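Local coordinates for high-affinity zinc uptake system protein znuA (Streptococcus suis, PDB 3MFQ), which binds zinc at a four-residue site and probably delivers metal ions to an ABC transporter as its extracellular solute-binding protein, at residues I100-F105 with A172-A177; L166-D171 with L184-G189. One frame throughout, in Å; residues are numbered along the deposited sequence.

Contact 1: residues I100-F105 with A172-A177. With ZN (zinc ion), chain D.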
# COMPACT_ATOMS: atom_id res chain seq x y z
N ILE A 100 -6.23 14.90 -8.11
CA ILE A 100 -5.92 14.36 -6.79
C ILE A 100 -4.94 13.24 -7.13
O ILE A 100 -5.14 12.49 -8.08
CB ILE A 100 -7.11 13.80 -5.98
CG1 ILE A 100 -7.91 14.96 -5.39
CG2 ILE A 100 -6.62 12.88 -4.87
CD1 ILE A 100 -7.07 15.95 -4.61
N VAL A 101 -3.87 13.13 -6.34
CA VAL A 101 -2.85 12.11 -6.55
C VAL A 101 -3.18 10.81 -5.82
O VAL A 101 -3.71 10.83 -4.71
CB VAL A 101 -1.46 12.61 -6.11
CG1 VAL A 101 -1.47 12.99 -4.64
CG2 VAL A 101 -0.40 11.56 -6.39
N ASP A 102 -2.87 9.69 -6.45
CA ASP A 102 -3.04 8.38 -5.84
C ASP A 102 -1.79 8.02 -5.05
O ASP A 102 -0.70 7.89 -5.61
CB ASP A 102 -3.32 7.32 -6.92
CG ASP A 102 -3.61 5.95 -6.34
OD1 ASP A 102 -3.30 5.72 -5.15
OD2 ASP A 102 -4.13 5.08 -7.07
N PRO A 103 -1.93 7.86 -3.72
CA PRO A 103 -0.80 7.64 -2.81
C PRO A 103 -0.24 6.22 -2.83
O PRO A 103 0.88 6.01 -2.36
CB PRO A 103 -1.41 7.94 -1.44
CG PRO A 103 -2.85 7.60 -1.59
CD PRO A 103 -3.22 7.93 -3.01
N HIS A 104 -1.00 5.27 -3.36
CA HIS A 104 -0.62 3.86 -3.30
C HIS A 104 0.47 3.50 -4.31
O HIS A 104 0.29 2.61 -5.13
CB HIS A 104 -1.84 2.98 -3.53
CG HIS A 104 -3.02 3.36 -2.69
ND1 HIS A 104 -4.03 4.17 -3.15
CD2 HIS A 104 -3.34 3.04 -1.41
CE1 HIS A 104 -4.93 4.33 -2.19
NE2 HIS A 104 -4.54 3.65 -1.13
N PHE A 105 1.61 4.19 -4.22
CA PHE A 105 2.70 4.02 -5.17
C PHE A 105 3.51 2.74 -4.96
O PHE A 105 4.22 2.30 -5.86
CB PHE A 105 3.65 5.21 -5.08
CG PHE A 105 4.37 5.29 -3.77
CD1 PHE A 105 3.84 5.99 -2.70
CD2 PHE A 105 5.58 4.64 -3.60
CE1 PHE A 105 4.51 6.05 -1.50
CE2 PHE A 105 6.25 4.69 -2.39
CZ PHE A 105 5.72 5.40 -1.34
N ALA A 172 -6.87 1.33 -4.53
CA ALA A 172 -5.55 1.29 -3.92
C ALA A 172 -4.56 0.46 -4.73
O ALA A 172 -3.42 0.26 -4.32
CB ALA A 172 -5.64 0.76 -2.50
N PHE A 173 -5.00 -0.04 -5.89
CA PHE A 173 -4.16 -0.90 -6.71
C PHE A 173 -4.00 -0.39 -8.13
O PHE A 173 -3.73 -1.16 -9.05
CB PHE A 173 -4.72 -2.32 -6.73
CG PHE A 173 -4.79 -2.97 -5.37
CD1 PHE A 173 -5.93 -2.87 -4.59
CD2 PHE A 173 -3.71 -3.68 -4.87
CE1 PHE A 173 -5.99 -3.46 -3.35
CE2 PHE A 173 -3.77 -4.28 -3.62
CZ PHE A 173 -4.91 -4.17 -2.86
N ASN A 174 -4.18 0.91 -8.31
CA ASN A 174 -3.99 1.53 -9.62
C ASN A 174 -2.57 1.35 -10.12
O ASN A 174 -2.34 1.09 -11.30
CB ASN A 174 -4.34 3.02 -9.58
CG ASN A 174 -5.83 3.27 -9.64
OD1 ASN A 174 -6.56 2.57 -10.34
ND2 ASN A 174 -6.28 4.28 -8.90
N TYR A 175 -1.61 1.51 -9.21
CA TYR A 175 -0.21 1.34 -9.56
C TYR A 175 0.07 -0.13 -9.86
O TYR A 175 0.91 -0.46 -10.70
CB TYR A 175 0.68 1.85 -8.44
CG TYR A 175 0.65 3.36 -8.28
CD1 TYR A 175 1.57 4.16 -8.94
CD2 TYR A 175 -0.30 3.97 -7.48
CE1 TYR A 175 1.55 5.54 -8.80
CE2 TYR A 175 -0.33 5.35 -7.33
CZ TYR A 175 0.60 6.12 -7.99
OH TYR A 175 0.57 7.49 -7.85
N PHE A 176 -0.64 -1.01 -9.16
CA PHE A 176 -0.49 -2.44 -9.37
C PHE A 176 -1.02 -2.83 -10.74
O PHE A 176 -0.32 -3.42 -11.55
CB PHE A 176 -1.23 -3.22 -8.28
CG PHE A 176 -1.27 -4.70 -8.53
CD1 PHE A 176 -0.25 -5.52 -8.09
CD2 PHE A 176 -2.33 -5.26 -9.22
CE1 PHE A 176 -0.29 -6.88 -8.32
CE2 PHE A 176 -2.37 -6.62 -9.46
CZ PHE A 176 -1.35 -7.43 -9.01
N ALA A 177 -2.28 -2.48 -10.98
CA ALA A 177 -2.94 -2.79 -12.24
C ALA A 177 -2.14 -2.26 -13.42
O ALA A 177 -2.00 -2.92 -14.45
CB ALA A 177 -4.34 -2.22 -12.25
ZN ZN D . -5.75 3.31 0.64
O HOH W 1 -1.73 1.20 -6.15
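The Y175 ring lies with one face over CA of F105, and its edge reaches D102; this is the tightly packed part of the contact. CA of F105 sits over the ring centre, 3.7 Å from the centroid and only 8° off the normal, a CH-pi contact. At the far end of the ring OH donates to the carbonyl O of D102 (2.6 Å), lying in the carbonyl plane, and is also hydrogen-bonded to the backbone N of N91. CG of Y175 stands anti to its own carbonyl carbon (chi1 -69°), the setting from which OH reaches D102. Between H104 and the start of helix 174-179 a water bridges buried residues: it donates to O of H104 and O of A172 and accepts from N of Y175 (3.1 Å).

The carboxylate of D102 is gripped at both oxygens. OD1 takes the backbone N of H104 (2.9 Å), closing an Asx turn, and on its syn side ND1 of H104 (2.6 Å). This is a His-carboxylate pair behind a metal ligand: with ND1 so engaged, NE2 of H104 faces the zinc ion at 2.2 Å, and the carboxylate probably makes the imidazole a stronger donor to the metal. CA of A172 covers one face of that imidazole, 3.4 Å from its centroid, while CG of P103 lies over the rim of the other.

The looser side is at N174, which is partly exposed. Its ND2 reaches OD2 of D102 on the anti side (2.9 Å), with amide and carboxylate planes 81° apart.

Contact 2: residues L166-D171 with L184-G189. With ZN (zinc ion), chain D.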
# COMPACT_ATOMS: atom_id res chain seq x y z
N LEU A 166 -9.62 -6.90 -11.03
CA LEU A 166 -9.52 -6.93 -9.58
C LEU A 166 -10.58 -6.03 -8.95
O LEU A 166 -10.77 -4.90 -9.38
CB LEU A 166 -8.12 -6.48 -9.15
CG LEU A 166 -7.80 -6.51 -7.66
CD1 LEU A 166 -7.94 -7.91 -7.11
CD2 LEU A 166 -6.39 -5.99 -7.43
N VAL A 167 -11.26 -6.55 -7.94
CA VAL A 167 -12.26 -5.77 -7.23
C VAL A 167 -11.90 -5.65 -5.76
O VAL A 167 -11.78 -6.65 -5.05
CB VAL A 167 -13.66 -6.40 -7.35
CG1 VAL A 167 -14.68 -5.55 -6.61
CG2 VAL A 167 -14.05 -6.55 -8.81
N THR A 168 -11.72 -4.41 -5.30
CA THR A 168 -11.29 -4.15 -3.94
C THR A 168 -12.17 -3.08 -3.31
O THR A 168 -12.85 -2.34 -4.02
CB THR A 168 -9.82 -3.70 -3.92
OG1 THR A 168 -9.69 -2.46 -4.63
CG2 THR A 168 -8.94 -4.74 -4.57
N PRO A 169 -12.16 -2.99 -1.97
CA PRO A 169 -12.96 -2.03 -1.21
C PRO A 169 -12.72 -0.57 -1.61
O PRO A 169 -13.65 0.22 -1.59
CB PRO A 169 -12.51 -2.26 0.23
CG PRO A 169 -12.08 -3.68 0.25
CD PRO A 169 -11.45 -3.93 -1.09
N HIS A 170 -11.48 -0.23 -1.96
CA HIS A 170 -11.20 1.12 -2.45
C HIS A 170 -10.04 1.15 -3.44
O HIS A 170 -9.27 0.20 -3.55
CB HIS A 170 -10.98 2.10 -1.29
CG HIS A 170 -9.63 2.01 -0.66
ND1 HIS A 170 -9.26 0.96 0.16
CD2 HIS A 170 -8.56 2.84 -0.71
CE1 HIS A 170 -8.02 1.15 0.59
NE2 HIS A 170 -7.58 2.29 0.07
N ASP A 171 -9.92 2.26 -4.16
CA ASP A 171 -8.94 2.40 -5.22
C ASP A 171 -7.52 2.48 -4.67
O ASP A 171 -7.02 3.57 -4.39
CB ASP A 171 -9.25 3.65 -6.05
CG ASP A 171 -8.91 3.47 -7.51
OD1 ASP A 171 -8.16 2.52 -7.84
OD2 ASP A 171 -9.40 4.27 -8.33
N LEU A 184 -8.79 -2.42 -12.37
CA LEU A 184 -9.27 -2.35 -10.99
C LEU A 184 -10.55 -1.55 -10.84
O LEU A 184 -10.67 -0.44 -11.34
CB LEU A 184 -8.19 -1.76 -10.07
CG LEU A 184 -8.66 -1.36 -8.67
CD1 LEU A 184 -8.97 -2.59 -7.83
CD2 LEU A 184 -7.62 -0.49 -7.97
N TYR A 185 -11.52 -2.14 -10.13
CA TYR A 185 -12.73 -1.42 -9.76
C TYR A 185 -12.83 -1.36 -8.24
O TYR A 185 -12.40 -2.29 -7.55
CB TYR A 185 -13.97 -2.10 -10.33
CG TYR A 185 -13.99 -2.19 -11.84
CD1 TYR A 185 -14.16 -3.40 -12.49
CD2 TYR A 185 -13.84 -1.05 -12.62
CE1 TYR A 185 -14.18 -3.48 -13.86
CE2 TYR A 185 -13.85 -1.12 -14.00
CZ TYR A 185 -14.02 -2.34 -14.61
OH TYR A 185 -14.04 -2.41 -15.98
N ALA A 186 -13.40 -0.27 -7.73
CA ALA A 186 -13.56 -0.10 -6.29
C ALA A 186 -14.75 0.80 -5.98
O ALA A 186 -14.91 1.86 -6.59
CB ALA A 186 -12.30 0.47 -5.68
N PRO A 187 -15.60 0.37 -5.04
CA PRO A 187 -16.78 1.15 -4.65
C PRO A 187 -16.38 2.44 -3.94
O PRO A 187 -17.25 3.22 -3.55
CB PRO A 187 -17.51 0.22 -3.68
CG PRO A 187 -16.44 -0.67 -3.14
CD PRO A 187 -15.50 -0.89 -4.28
N GLN A 188 -15.08 2.65 -3.78
CA GLN A 188 -14.59 3.86 -3.12
C GLN A 188 -13.42 4.48 -3.88
O GLN A 188 -12.75 3.81 -4.66
CB GLN A 188 -14.19 3.57 -1.68
CG GLN A 188 -13.71 4.79 -0.92
CD GLN A 188 -13.66 4.56 0.57
OE1 GLN A 188 -14.14 5.37 1.36
NE2 GLN A 188 -13.08 3.43 0.98
N GLY A 189 -13.19 5.76 -3.63
CA GLY A 189 -12.13 6.49 -4.32
C GLY A 189 -10.74 6.09 -3.88
O GLY A 189 -10.52 4.97 -3.41
ZN ZN D . -5.75 3.31 0.64
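Backbone hydrogen bonds join L166-V167 to L184-Y185 as a parallel pair. N of Y185 donates to O of L166 (3.0 Å), and N of T168 to O of Y185 (3.2 Å), both nearly straight. Beyond the strands the two chains stay together: N of D171 meets O of G189 at 2.9 Å and, on a longer branch, O of Q188 at 3.3 Å, each from above the carbonyl plane. Weaker CA-H...O contacts, such as A186 CA to T168 O, fill in between.

Among side chains, L184 packs its CD1 against CG of L166 (4.1 Å) and beside the T168 side chain, which it crosses at about a right angle. CB of A186 presses on the backbone at H170, and the P187 ring rests against the carbonyl of P169. Apart from these, CD2 of L184 lies close to OD1 of D171, a methyl-to-oxygen packing contact.

Polar side chains fix the loop of H170. OG1 of T168, held between its backbone N and carbonyl carbon (chi1 63°), donates to O of H170 (2.9 Å). The H170 imidazole is bound at both nitrogens, ND1 by E219 and NE2 by the zinc ion at 2.2 Å, with O of G189 in plane at its edge.

Strands 165-167 and 183-185 are the two strands of a beta-alpha-beta unit around helix 174-179, and a metal ligand in the loop leaving the first strand's C-terminal end suits a solute-binding protein of this family.

Contacts 1 and 2 interleave along the chain: segment 172-177 directly follows 166-171, and its helix leads on to the strand of 184-189. Their centres are about 11 Å apart, and each supplies one histidine to the same zinc ion, H104 from contact 1 and H170 from contact 2; H41 and D254 complete the site. The two NE2 atoms, of H104 and H170, lie 3.5 Å apart with ring planes at about 60°. Away from the metal, the contacts also pack directly, CE1 of F173 against CG2 of T168 at 3.4 Å. Both of these two histidines have a carboxylate at ND1, within contact 1 for H104 and from outside contact 2 for H170.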